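Local coordinates for protein aminotransferase (Helicobacter pylori, PDB 2FNU) that catalyses the transamination of a UDP-linked 4-keto sugar with glutamate, the second step in making the flagellin-modifying sugar pseudaminic acid, at residues 13-18 / 239-244; 61-66 / 202-207; 76-81 / 123-128; 113-118 / 144-149; 136-141 / 161-166. All blocks are in the same frame, centred on the assembly; numbering follows the deposited sequence.

Interaction 1 (13-18 / 239-244)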
# COMPACT_ATOMS: atom_id res chain seq x y z
N LYS B 13 18.12 19.04 -3.61
CA LYS B 13 18.18 18.93 -5.08
C LYS B 13 18.56 17.54 -5.59
O LYS B 13 18.12 17.13 -6.67
CB LYS B 13 19.08 20.02 -5.69
CG LYS B 13 20.54 20.01 -5.24
CD LYS B 13 21.44 19.22 -6.20
CE LYS B 13 22.91 19.30 -5.79
NZ LYS B 13 23.44 20.69 -5.87
N GLU B 14 19.39 16.82 -4.84
CA GLU B 14 19.79 15.47 -5.24
C GLU B 14 18.58 14.54 -5.19
O GLU B 14 18.41 13.68 -6.07
CB GLU B 14 20.92 14.93 -4.35
CG GLU B 14 22.30 15.53 -4.62
CD GLU B 14 23.41 14.81 -3.85
OE1 GLU B 14 23.16 13.68 -3.36
OE2 GLU B 14 24.52 15.37 -3.75
N ASP B 15 17.74 14.71 -4.17
CA ASP B 15 16.52 13.91 -4.04
C ASP B 15 15.61 14.15 -5.25
O ASP B 15 15.07 13.21 -5.84
CB ASP B 15 15.75 14.26 -2.77
CG ASP B 15 16.53 13.97 -1.49
OD1 ASP B 15 17.35 13.02 -1.46
OD2 ASP B 15 16.31 14.71 -0.51
N LYS B 16 15.44 15.43 -5.59
CA LYS B 16 14.55 15.80 -6.70
C LYS B 16 15.08 15.29 -8.04
O LYS B 16 14.32 14.78 -8.87
CB LYS B 16 14.31 17.32 -6.70
CG LYS B 16 13.71 17.78 -5.37
CD LYS B 16 13.65 19.30 -5.23
CE LYS B 16 13.19 19.70 -3.84
NZ LYS B 16 13.19 21.18 -3.65
N LYS B 17 16.40 15.40 -8.24
CA LYS B 17 17.06 14.81 -9.42
C LYS B 17 16.83 13.30 -9.52
O LYS B 17 16.57 12.77 -10.60
CB LYS B 17 18.57 15.07 -9.37
CG LYS B 17 19.34 14.58 -10.59
CD LYS B 17 20.80 15.06 -10.53
CE LYS B 17 21.56 14.69 -11.80
NZ LYS B 17 21.30 15.65 -12.90
N ALA B 18 16.95 12.62 -8.38
CA ALA B 18 16.79 11.16 -8.35
C ALA B 18 15.39 10.77 -8.80
O ALA B 18 15.24 9.83 -9.57
CB ALA B 18 17.07 10.63 -6.95
N GLY B 239 14.04 7.22 -1.54
CA GLY B 239 14.60 6.56 -0.34
C GLY B 239 16.10 6.39 -0.36
O GLY B 239 16.77 6.65 0.64
N LEU B 240 16.62 5.93 -1.50
CA LEU B 240 18.07 5.74 -1.68
C LEU B 240 18.80 7.06 -1.48
O LEU B 240 19.82 7.12 -0.79
CB LEU B 240 18.37 5.24 -3.09
CG LEU B 240 18.64 3.78 -3.42
CD1 LEU B 240 18.76 3.68 -4.94
CD2 LEU B 240 19.91 3.30 -2.74
N SER B 241 18.26 8.13 -2.08
CA SER B 241 18.91 9.43 -2.03
C SER B 241 18.88 10.01 -0.62
O SER B 241 19.88 10.56 -0.13
CB SER B 241 18.24 10.39 -3.03
OG SER B 241 18.91 11.64 -3.06
N GLN B 242 17.75 9.85 0.05
CA GLN B 242 17.63 10.27 1.45
C GLN B 242 18.55 9.45 2.37
O GLN B 242 19.20 10.00 3.27
CB GLN B 242 16.17 10.12 1.89
CG GLN B 242 15.25 11.20 1.31
CD GLN B 242 14.99 12.30 2.31
OE1 GLN B 242 14.40 12.06 3.38
NE2 GLN B 242 15.46 13.52 2.01
N LEU B 243 18.61 8.14 2.15
CA LEU B 243 19.41 7.26 3.01
C LEU B 243 20.89 7.64 2.95
O LEU B 243 21.59 7.56 3.96
CB LEU B 243 19.22 5.79 2.62
CG LEU B 243 19.97 4.78 3.50
CD1 LEU B 243 19.51 4.83 4.95
CD2 LEU B 243 19.76 3.40 2.92
N LYS B 244 21.35 8.08 1.77
CA LYS B 244 22.76 8.48 1.61
C LYS B 244 23.15 9.62 2.54
O LYS B 244 24.33 9.78 2.87
CB LYS B 244 23.05 8.88 0.16
CG LYS B 244 23.24 7.69 -0.77
CD LYS B 244 23.30 8.11 -2.23
CE LYS B 244 23.52 6.87 -3.11
NZ LYS B 244 23.09 7.01 -4.54
O HOH W 1 21.78 12.39 -0.79

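Interaction 2 (61-66 / 202-207)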
# COMPACT_ATOMS: atom_id res chain seq x y z
N LEU B 61 1.87 -5.65 9.01
CA LEU B 61 0.93 -6.73 8.73
C LEU B 61 1.70 -7.92 8.13
O LEU B 61 1.48 -9.07 8.51
CB LEU B 61 -0.14 -6.31 7.72
CG LEU B 61 -1.09 -7.43 7.28
CD1 LEU B 61 -1.97 -7.85 8.46
CD2 LEU B 61 -1.95 -6.98 6.09
N THR B 62 2.58 -7.63 7.19
CA THR B 62 3.35 -8.70 6.54
C THR B 62 4.21 -9.46 7.55
O THR B 62 4.27 -10.69 7.51
CB THR B 62 4.22 -8.10 5.42
OG1 THR B 62 3.34 -7.48 4.47
CG2 THR B 62 5.04 -9.19 4.71
N LEU B 63 4.85 -8.73 8.45
CA LEU B 63 5.64 -9.37 9.51
C LEU B 63 4.74 -10.20 10.44
O LEU B 63 5.06 -11.38 10.72
CB LEU B 63 6.42 -8.31 10.31
CG LEU B 63 7.17 -8.89 11.52
CD1 LEU B 63 8.15 -10.01 11.13
CD2 LEU B 63 7.92 -7.70 12.18
N TYR B 64 3.66 -9.62 10.93
CA TYR B 64 2.82 -10.32 11.90
C TYR B 64 2.20 -11.58 11.31
O TYR B 64 2.01 -12.57 12.03
CB TYR B 64 1.70 -9.40 12.39
CG TYR B 64 2.12 -8.21 13.25
CD1 TYR B 64 1.24 -7.15 13.44
CD2 TYR B 64 3.38 -8.15 13.88
CE1 TYR B 64 1.55 -6.07 14.25
CE2 TYR B 64 3.72 -7.06 14.69
CZ TYR B 64 2.79 -6.02 14.88
OH TYR B 64 3.08 -4.93 15.68
N ARG B 65 1.86 -11.53 10.02
CA ARG B 65 1.21 -12.67 9.37
C ARG B 65 2.19 -13.78 9.09
O ARG B 65 1.80 -14.96 8.98
CB ARG B 65 0.54 -12.23 8.05
CG ARG B 65 -0.78 -11.46 8.24
CD ARG B 65 -1.96 -12.38 8.64
NE ARG B 65 -2.21 -13.40 7.61
CZ ARG B 65 -2.88 -13.18 6.48
NH1 ARG B 65 -3.42 -11.99 6.21
NH2 ARG B 65 -3.00 -14.17 5.59
N ASN B 66 3.47 -13.44 8.95
CA ASN B 66 4.44 -14.40 8.42
C ASN B 66 5.51 -14.91 9.39
O ASN B 66 6.16 -15.92 9.11
CB ASN B 66 5.11 -13.86 7.15
CG ASN B 66 4.14 -13.78 5.98
OD1 ASN B 66 3.59 -12.72 5.67
ND2 ASN B 66 3.91 -14.91 5.35
N GLU B 202 12.03 -14.50 2.70
CA GLU B 202 11.42 -15.02 1.48
C GLU B 202 9.89 -15.13 1.60
O GLU B 202 9.18 -14.89 0.61
CB GLU B 202 12.04 -16.37 1.08
CG GLU B 202 13.55 -16.31 0.83
CD GLU B 202 13.96 -15.45 -0.37
OE1 GLU B 202 13.10 -15.11 -1.22
OE2 GLU B 202 15.15 -15.10 -0.45
N LYS B 203 9.39 -15.49 2.78
CA LYS B 203 7.92 -15.57 2.98
C LYS B 203 7.27 -14.19 2.84
O LYS B 203 6.22 -14.03 2.19
CB LYS B 203 7.56 -16.13 4.35
CG LYS B 203 7.54 -17.62 4.45
CD LYS B 203 7.20 -18.08 5.87
CE LYS B 203 5.74 -17.81 6.23
NZ LYS B 203 5.33 -18.45 7.54
N MET B 204 7.89 -13.19 3.48
CA MET B 204 7.38 -11.82 3.39
C MET B 204 7.44 -11.25 1.99
O MET B 204 6.55 -10.50 1.57
CB MET B 204 8.15 -10.93 4.36
CG MET B 204 7.91 -11.30 5.82
SD MET B 204 8.60 -10.11 7.00
CE MET B 204 10.36 -10.18 6.58
N LYS B 205 8.49 -11.61 1.25
CA LYS B 205 8.66 -11.14 -0.11
C LYS B 205 7.52 -11.59 -1.01
O LYS B 205 6.98 -10.79 -1.78
CB LYS B 205 10.02 -11.61 -0.64
CG LYS B 205 10.43 -11.06 -1.99
CD LYS B 205 11.83 -11.60 -2.35
CE LYS B 205 12.35 -11.02 -3.64
NZ LYS B 205 13.79 -11.35 -3.78
N LEU B 206 7.12 -12.86 -0.90
CA LEU B 206 5.98 -13.34 -1.68
C LEU B 206 4.68 -12.66 -1.22
O LEU B 206 3.83 -12.30 -2.06
CB LEU B 206 5.86 -14.85 -1.57
CG LEU B 206 6.98 -15.60 -2.28
CD1 LEU B 206 7.05 -17.01 -1.73
CD2 LEU B 206 6.73 -15.59 -3.80
N PHE B 207 4.53 -12.48 0.09
CA PHE B 207 3.29 -11.89 0.65
C PHE B 207 3.09 -10.47 0.16
O PHE B 207 1.95 -10.01 -0.01
CB PHE B 207 3.36 -11.92 2.17
CG PHE B 207 2.07 -11.59 2.88
CD1 PHE B 207 1.83 -10.28 3.32
CD2 PHE B 207 1.14 -12.59 3.17
CE1 PHE B 207 0.66 -9.98 4.04
CE2 PHE B 207 -0.02 -12.30 3.86
CZ PHE B 207 -0.26 -10.99 4.30
O HOH W 2 2.73 -17.72 8.43
O HOH W 3 7.39 -18.30 9.29

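Interaction 3 (76-81 / 123-128)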
# COMPACT_ATOMS: atom_id res chain seq x y z
N GLU B 76 -1.73 -14.55 21.99
CA GLU B 76 -1.46 -13.29 22.69
C GLU B 76 -0.09 -12.73 22.34
O GLU B 76 0.90 -13.47 22.29
CB GLU B 76 -1.59 -13.46 24.20
CG GLU B 76 -3.02 -13.77 24.63
CD GLU B 76 -3.21 -13.89 26.13
OE1 GLU B 76 -4.32 -14.31 26.53
OE2 GLU B 76 -2.29 -13.57 26.90
N ILE B 77 -0.03 -11.41 22.11
CA ILE B 77 1.24 -10.75 21.87
C ILE B 77 1.35 -9.57 22.81
O ILE B 77 0.45 -8.73 22.84
CB ILE B 77 1.41 -10.33 20.39
CG1 ILE B 77 1.66 -11.59 19.54
CG2 ILE B 77 2.56 -9.32 20.23
CD1 ILE B 77 1.94 -11.37 18.06
N ILE B 78 2.42 -9.53 23.59
CA ILE B 78 2.63 -8.43 24.52
C ILE B 78 3.17 -7.25 23.75
O ILE B 78 4.06 -7.39 22.92
CB ILE B 78 3.64 -8.84 25.62
CG1 ILE B 78 3.03 -9.94 26.49
CG2 ILE B 78 4.00 -7.67 26.48
CD1 ILE B 78 4.10 -10.69 27.31
N THR B 79 2.64 -6.07 24.06
CA THR B 79 3.12 -4.85 23.39
C THR B 79 2.91 -3.62 24.26
O THR B 79 2.48 -3.72 25.41
CB THR B 79 2.50 -4.70 21.97
OG1 THR B 79 3.17 -3.65 21.25
CG2 THR B 79 1.00 -4.42 22.06
N THR B 80 3.24 -2.46 23.71
CA THR B 80 3.12 -1.20 24.46
C THR B 80 1.84 -0.46 24.08
O THR B 80 1.45 -0.45 22.90
CB THR B 80 4.32 -0.27 24.18
OG1 THR B 80 4.12 0.98 24.85
CG2 THR B 80 4.53 -0.05 22.66
N PRO B 81 1.20 0.19 25.07
CA PRO B 81 0.05 1.02 24.74
C PRO B 81 0.45 2.41 24.23
O PRO B 81 -0.42 3.14 23.77
CB PRO B 81 -0.67 1.15 26.10
CG PRO B 81 0.44 1.12 27.11
CD PRO B 81 1.48 0.15 26.52
N LYS B 123 2.79 -15.49 22.35
CA LYS B 123 3.51 -15.85 21.13
C LYS B 123 4.74 -14.96 20.87
O LYS B 123 5.75 -15.42 20.32
CB LYS B 123 2.55 -15.75 19.94
CG LYS B 123 3.15 -16.20 18.62
CD LYS B 123 3.41 -17.71 18.62
CE LYS B 123 4.04 -18.13 17.30
NZ LYS B 123 4.29 -19.60 17.22
N ALA B 124 4.65 -13.70 21.24
CA ALA B 124 5.70 -12.75 20.90
C ALA B 124 5.61 -11.52 21.77
O ALA B 124 4.59 -11.33 22.45
CB ALA B 124 5.57 -12.32 19.41
N ILE B 125 6.66 -10.70 21.72
CA ILE B 125 6.63 -9.36 22.31
C ILE B 125 6.93 -8.36 21.19
O ILE B 125 7.90 -8.57 20.45
CB ILE B 125 7.65 -9.22 23.46
CG1 ILE B 125 7.34 -10.26 24.55
CG2 ILE B 125 7.66 -7.78 24.01
CD1 ILE B 125 8.29 -10.19 25.75
N VAL B 126 6.11 -7.31 21.05
CA VAL B 126 6.39 -6.25 20.08
C VAL B 126 6.71 -4.96 20.85
O VAL B 126 5.82 -4.41 21.51
CB VAL B 126 5.18 -5.97 19.14
CG1 VAL B 126 5.47 -4.75 18.24
CG2 VAL B 126 4.87 -7.21 18.30
N SER B 127 7.96 -4.52 20.79
CA SER B 127 8.36 -3.25 21.41
C SER B 127 8.38 -2.14 20.35
O SER B 127 8.38 -2.42 19.15
CB SER B 127 9.75 -3.37 22.06
OG SER B 127 10.72 -3.79 21.09
N VAL B 128 8.42 -0.91 20.83
CA VAL B 128 8.49 0.28 19.98
C VAL B 128 9.61 1.18 20.50
O VAL B 128 9.69 1.46 21.71
CB VAL B 128 7.17 1.07 20.06
CG1 VAL B 128 7.28 2.43 19.33
CG2 VAL B 128 6.05 0.23 19.46

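Interaction 4 (113-118 / 144-149)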
# COMPACT_ATOMS: atom_id res chain seq x y z
N ALA B 113 8.64 -5.21 33.44
CA ALA B 113 7.23 -5.49 33.71
C ALA B 113 6.59 -6.39 32.65
O ALA B 113 5.36 -6.42 32.53
CB ALA B 113 6.45 -4.17 33.84
N LEU B 114 7.41 -7.12 31.91
CA LEU B 114 6.94 -7.98 30.83
C LEU B 114 6.73 -9.43 31.26
O LEU B 114 5.79 -10.08 30.82
CB LEU B 114 7.91 -7.97 29.63
CG LEU B 114 8.27 -6.63 29.02
CD1 LEU B 114 9.33 -6.84 27.94
CD2 LEU B 114 7.01 -6.01 28.42
N GLU B 115 7.65 -9.94 32.08
CA GLU B 115 7.61 -11.37 32.40
C GLU B 115 6.30 -11.76 33.08
O GLU B 115 5.76 -12.84 32.82
CB GLU B 115 8.85 -11.79 33.22
CG GLU B 115 8.98 -13.32 33.38
CD GLU B 115 10.42 -13.76 33.61
OE1 GLU B 115 11.25 -12.92 34.03
OE2 GLU B 115 10.72 -14.95 33.35
N LYS B 116 5.76 -10.86 33.90
CA LYS B 116 4.52 -11.17 34.61
C LYS B 116 3.33 -11.38 33.68
O LYS B 116 2.31 -11.92 34.09
CB LYS B 116 4.21 -10.10 35.65
CG LYS B 116 3.94 -8.71 35.10
CD LYS B 116 3.53 -7.80 36.25
CE LYS B 116 3.37 -6.37 35.82
NZ LYS B 116 3.23 -5.50 37.03
N LEU B 117 3.47 -10.95 32.42
CA LEU B 117 2.37 -11.00 31.45
C LEU B 117 2.40 -12.25 30.60
O LEU B 117 1.45 -12.51 29.84
CB LEU B 117 2.43 -9.79 30.52
CG LEU B 117 2.35 -8.43 31.22
CD1 LEU B 117 2.60 -7.34 30.18
CD2 LEU B 117 1.01 -8.22 31.89
N ILE B 118 3.48 -13.02 30.71
CA ILE B 118 3.67 -14.19 29.89
C ILE B 118 2.87 -15.37 30.43
O ILE B 118 2.86 -15.63 31.65
CB ILE B 118 5.17 -14.54 29.77
CG1 ILE B 118 5.92 -13.38 29.11
CG2 ILE B 118 5.36 -15.83 28.96
CD1 ILE B 118 7.46 -13.51 29.07
N CYS B 144 12.65 -13.14 25.69
CA CYS B 144 11.98 -13.84 24.61
C CYS B 144 12.61 -15.22 24.38
O CYS B 144 11.91 -16.20 24.17
CB CYS B 144 12.03 -13.00 23.33
SG CYS B 144 10.84 -11.60 23.35
N LYS B 145 13.94 -15.29 24.44
CA LYS B 145 14.63 -16.58 24.28
C LYS B 145 14.19 -17.50 25.43
O LYS B 145 13.85 -18.66 25.20
CB LYS B 145 16.14 -16.38 24.28
CG LYS B 145 16.92 -17.66 24.00
CD LYS B 145 18.39 -17.36 23.82
CE LYS B 145 19.15 -18.63 23.45
NZ LYS B 145 20.59 -18.34 23.17
N LYS B 146 14.17 -16.96 26.65
CA LYS B 146 13.81 -17.77 27.82
C LYS B 146 12.43 -18.41 27.65
O LYS B 146 12.24 -19.58 27.98
CB LYS B 146 13.86 -16.91 29.10
CG LYS B 146 13.37 -17.60 30.37
CD LYS B 146 13.38 -16.64 31.56
CE LYS B 146 12.93 -17.35 32.83
NZ LYS B 146 12.93 -16.43 34.00
N HIS B 147 11.47 -17.65 27.12
CA HIS B 147 10.07 -18.07 27.05
C HIS B 147 9.62 -18.53 25.66
O HIS B 147 8.43 -18.72 25.41
CB HIS B 147 9.18 -16.95 27.59
CG HIS B 147 9.26 -16.79 29.07
ND1 HIS B 147 8.60 -17.62 29.94
CD2 HIS B 147 9.96 -15.92 29.85
CE1 HIS B 147 8.86 -17.26 31.19
NE2 HIS B 147 9.70 -16.24 31.16
N SER B 148 10.60 -18.75 24.77
CA SER B 148 10.33 -19.24 23.41
C SER B 148 9.34 -18.34 22.68
O SER B 148 8.42 -18.82 22.02
CB SER B 148 9.82 -20.69 23.43
OG SER B 148 10.79 -21.53 24.03
N LEU B 149 9.53 -17.02 22.84
CA LEU B 149 8.72 -16.03 22.13
C LEU B 149 9.55 -15.37 21.06
O LEU B 149 10.77 -15.27 21.18
CB LEU B 149 8.27 -14.93 23.09
CG LEU B 149 7.70 -15.35 24.44
CD1 LEU B 149 7.38 -14.12 25.30
CD2 LEU B 149 6.48 -16.23 24.25
O HOH W 4 13.93 -13.56 33.37

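Interaction 5 (136-141 / 161-166)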
# COMPACT_ATOMS: atom_id res chain seq x y z
N GLU B 136 15.31 -1.39 25.79
CA GLU B 136 16.36 -2.17 26.43
C GLU B 136 16.48 -3.53 25.76
O GLU B 136 15.91 -4.54 26.22
CB GLU B 136 16.11 -2.26 27.94
CG GLU B 136 16.48 -0.99 28.67
CD GLU B 136 17.95 -0.66 28.50
OE1 GLU B 136 18.27 0.45 28.02
OE2 GLU B 136 18.79 -1.53 28.79
N VAL B 137 17.19 -3.53 24.65
CA VAL B 137 17.21 -4.66 23.73
C VAL B 137 17.71 -5.97 24.37
O VAL B 137 17.11 -7.02 24.15
CB VAL B 137 18.03 -4.29 22.46
CG1 VAL B 137 18.56 -5.54 21.77
CG2 VAL B 137 17.16 -3.44 21.50
N GLU B 138 18.79 -5.91 25.14
CA GLU B 138 19.36 -7.15 25.67
C GLU B 138 18.39 -7.84 26.62
O GLU B 138 18.18 -9.06 26.55
CB GLU B 138 20.69 -6.88 26.38
CG GLU B 138 21.47 -8.15 26.69
CD GLU B 138 22.91 -7.87 27.08
OE1 GLU B 138 23.48 -8.69 27.84
OE2 GLU B 138 23.48 -6.85 26.63
N SER B 139 17.76 -7.03 27.47
CA SER B 139 16.75 -7.55 28.39
C SER B 139 15.61 -8.28 27.66
O SER B 139 15.23 -9.40 28.03
CB SER B 139 16.21 -6.41 29.24
OG SER B 139 15.27 -6.89 30.18
N VAL B 140 15.08 -7.64 26.61
CA VAL B 140 13.94 -8.20 25.88
C VAL B 140 14.35 -9.46 25.08
O VAL B 140 13.58 -10.43 25.01
CB VAL B 140 13.30 -7.14 24.95
CG1 VAL B 140 12.15 -7.73 24.15
CG2 VAL B 140 12.80 -5.92 25.78
N GLN B 141 15.54 -9.42 24.46
CA GLN B 141 16.08 -10.59 23.75
C GLN B 141 16.14 -11.82 24.67
O GLN B 141 15.66 -12.90 24.32
CB GLN B 141 17.50 -10.30 23.25
CG GLN B 141 17.61 -9.41 22.01
CD GLN B 141 19.06 -9.15 21.63
OE1 GLN B 141 19.95 -9.06 22.50
NE2 GLN B 141 19.31 -8.99 20.32
N SER B 161 19.04 5.12 14.81
CA SER B 161 19.23 4.98 16.26
C SER B 161 20.14 3.81 16.58
O SER B 161 20.23 2.86 15.79
CB SER B 161 17.88 4.79 16.96
OG SER B 161 17.05 5.92 16.74
N GLU B 162 20.78 3.89 17.76
CA GLU B 162 21.74 2.87 18.21
C GLU B 162 21.42 2.32 19.60
O GLU B 162 20.74 2.96 20.42
CB GLU B 162 23.15 3.45 18.21
CG GLU B 162 23.62 3.80 16.80
CD GLU B 162 25.03 4.40 16.74
OE1 GLU B 162 25.74 4.46 17.78
OE2 GLU B 162 25.41 4.84 15.64
N TYR B 163 21.94 1.13 19.86
CA TYR B 163 21.93 0.55 21.19
C TYR B 163 23.33 -0.03 21.35
O TYR B 163 23.78 -0.83 20.52
CB TYR B 163 20.88 -0.54 21.27
CG TYR B 163 20.90 -1.32 22.57
CD1 TYR B 163 21.62 -2.52 22.67
CD2 TYR B 163 20.20 -0.87 23.69
CE1 TYR B 163 21.64 -3.25 23.86
CE2 TYR B 163 20.23 -1.60 24.89
CZ TYR B 163 20.94 -2.78 24.95
OH TYR B 163 20.97 -3.52 26.12
N GLN B 164 24.03 0.41 22.40
CA GLN B 164 25.41 -0.03 22.63
C GLN B 164 26.26 0.09 21.35
O GLN B 164 26.99 -0.82 20.96
CB GLN B 164 25.43 -1.43 23.27
CG GLN B 164 24.85 -1.41 24.69
CD GLN B 164 24.75 -2.78 25.32
OE1 GLN B 164 25.23 -3.78 24.78
NE2 GLN B 164 24.10 -2.84 26.49
N ASN B 165 26.16 1.26 20.72
CA ASN B 165 26.96 1.58 19.53
C ASN B 165 26.69 0.73 18.30
O ASN B 165 27.50 0.68 17.38
CB ASN B 165 28.47 1.57 19.86
CG ASN B 165 28.79 2.48 21.02
OD1 ASN B 165 29.10 2.02 22.11
ND2 ASN B 165 28.65 3.77 20.80
N LYS B 166 25.52 0.09 18.28
CA LYS B 166 25.10 -0.72 17.14
C LYS B 166 23.74 -0.25 16.65
O LYS B 166 22.83 0.01 17.44
CB LYS B 166 25.01 -2.19 17.56
CG LYS B 166 26.41 -2.75 17.92
CD LYS B 166 26.38 -4.11 18.59
CE LYS B 166 25.76 -4.05 19.97
NZ LYS B 166 25.97 -5.32 20.76
O HOH W 5 18.96 -4.30 27.94

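Interaction 1 (13-18 / 239-244)
The carboxylate of Asp15 bonds to two side chains of helix 233-244. Ser241 OG donates to Asp15 OD1 at 2.6 Å, meeting it on the anti side. Gln242 NE2 donates to Asp15 OD2 at 2.9 Å, but from above the carboxylate plane, 47° out of it. Asp15 OD2 lies close to the plane of the Gln242 amide, and that amide is turned 69° against the carboxylate. Ser241 reaches across because chi1 of -176° swings OG away from its own N. A water donates to both Glu14 OE1 and Ser241 O. Packing is thin: Ala18 CB rests 4.1 Å from Ser241 CB, and the Glu14 backbone lies beside Ser241 OG. The two helices run nearly antiparallel, with axes 8.9 Å apart. Asp15 has further partners, a salt bridge to Lys245 and a bond from Asp12 N. Gln242 NE2 also donates to Cys10 O, and its OE1 accepts from Thr186 N, close in the chain to Lys183, the residue that carries the cofactor in the resting enzyme. The N-terminal helix is therefore fastened by polar groups more than by apolar ones. With so many donors, the buried Asp15 carboxylate probably stays ionised.

Interaction 2 (61-66 / 202-207)
Lys203 NZ is held by three partners at the C-terminal end of helix 56-66. It donates to Asn66 O at 3.1 Å, the donor tilted out of the carbonyl plane. One water links it to Arg65 O, and another links it again to Asn66 O. This is a helix-helix contact of the large domain of a PLP-dependent aminotransferase fold, with helix directions 125° apart. The ammonium group sits by carbonyls at a helix end, where its charge is probably favourable. Phe207 is the main apolar piece. Its CG is anti to the backbone N (chi1 -170°), which brings the ring edge against Thr62 at one end and Arg65 at the other. Thr62 OG1 lies at the ring edge, 3.4 Å from Phe207 CD1; this hydroxyl bonds to Ser58 O in its own helix. The ring also turns an edge to one face of the Arg65 guanidinium, the planes 88° apart, so the two do not stack flat. Arg65 NH1 is 3.8 Å from Phe207 CZ, and its salt bridge goes to Glu93 of the second subunit. Met204 packs against the Thr62 methyl and against Asn66 CB, and also touches Leu51 and Val193 of the central sheet. Its CB is 3.6 Å from Thr62 CG2, while Met204 SD lies 4.0 Å from Leu63 CA.

Interaction 3 (76-81 / 123-128)
Ile77, Thr79, Ala124 and Val126 share one face of the sheet formed by strands 76-79 and 122-128. Ile78 and Ile125 lie on the other face. The flat groups here are the peptides, joined by hydrogen bonds between the two parallel strands. Lys123 N donates to Glu76 O at 2.8 Å. Further along, Ile78 N donates to Ala124 O at 3.0 Å. Ile78 O accepts from Val126 N at 2.8 Å in a nearly straight bond, with an N-H...O angle of 166°. Ile78 thus uses both its N-H and its C=O toward one strand, as alternate residues of a parallel strand do, while Ile77 and Thr79 turn their backbone groups to strand 97-100. Ala124 N is different, for it is buried with no polar partner. Thr79 adds a side-chain bond. A chi1 of -170° directs its hydroxyl across the gap, with OG1 2.8 Å from Val126 O. The Thr79 and Val126 side chains lie side by side and point the same way. On their face, Ile77 CG2 meets Val126 CG2 at 3.7 Å. On the other, Ile78 CB faces Ile125 CG1. Past the strand end, Thr80 CG2 touches Val128 CG2 at 3.6 Å, the side chains crossing at about a right angle. Thr87 and Leu91 of helix 86-93 cover the Thr79 face. They are neighbouring strands of the seven-stranded sheet of the aminotransferase large domain; 97-100, at the sheet's edge in this chain, lies beyond 76-79. Val128 touches the bound pyridoxamine phosphate; the backbone bonds and branched apolar groups probably hold in place the strand that brings it there.

Interaction 4 (113-118 / 144-149)
Glu115 and His147 cross at about a right angle, with the carboxylate and imidazole planes 90° apart. His147 points its NE2 edge at Glu115 OE2, and the oxygen lies in the ring plane. The bond is 2.7 Å long and almost straight, with an N-H...O angle of 179°. It meets OE2 on the anti side, 33° out of the carboxylate plane. Lys146 takes the syn lone pair of the same oxygen, with NZ also 2.7 Å from Glu115 OE2. This second bond is a salt bridge, and a water closes it further by joining Lys146 NZ to Glu115 OE1. An extended Lys146 chain lets NZ reach this carboxylate. Two donors on one oxygen would be expected to keep the carboxylate charged. Ile118 approaches His147 from another direction. Its CD1 stands over a ring face, 3.9 Å from the His147 centroid, in a CH-pi contact. That same methyl meets Leu149 tip to tip, CD1 to CD1 at 3.8 Å. Leu143 of helix 137-146 also touches Glu115 and Ile118. The polar pairs thus lie at the surface, above an apolar layer that continues to Ile78 and Ile125. Ser148, with positive phi, is the C-prime residue of a Schellman motif, in which Leu149 N bonds to Cys144 O. It ends the helix of a beta-alpha-beta crossover between the parallel strands 122-128 and 150-154.

Interaction 5 (136-141 / 161-166)
Tyr163 opens a type I' beta turn that closes at Lys166, and its CA lies 7.5 Å from that of Val137, in the first turn of helix 137-146. The Tyr163 side chain makes most of the contact. With chi1 at 173° the ring is carried across to the start of the helix. Val137 CB sits over the centre of one ring face in a CH-pi contact, 3.9 Å from the centroid and 6° off the normal. Gln164 CG lies over the opposite face toward the rim, so the phenol is held between its own turn and the helix. Val137 N is 3.6 Å from Tyr163 CE2. Tyr163 OH lies 3.4 Å from Glu138 CB. Glu136 occupies the N-cap position, and its side chain, bent at chi2, swings the carboxylate to the edge of the Tyr163 ring. A water bridges the helix start and the turn: it accepts from Ser139 N, donates to Glu136 OE2 at 2.9 Å and bonds to Tyr163 OH. The turn is the tip of a two-stranded antiparallel hairpin, 162-163 with 166-167. Asp279 holds that tip by accepting from Gln164 N and Asn165 N. Glu138 and Gln164 cross at about a right angle nearer the solvent, with the carboxylate and amide planes 79° apart. Glu138 OE1 makes a salt bridge with Lys142 NZ, one turn along the helix.

Interactions 2, 3, 4 and 5 are built round the central seven-stranded sheet, and interaction 1 closes the long chain loop that contains them all. Interactions 3 and 4 are nearest, with centres 10 Å apart. They touch where Ile78 and Ile125 of the strands meet 113-118 and 144-149. Their segments alternate along the chain, so strand pairing and helix covering are tied together on one side of the sheet. Interactions 4 and 5 use the two ends of helix 137-146, which follows strand 122-128 of interaction 3. Interaction 2 touches interaction 3 through Tyr64 and Val126. Interaction 1 lies across the chain's centre from interactions 3 and 4, at 34 and 41 Å between centres. The bound cofactor touches interaction 3.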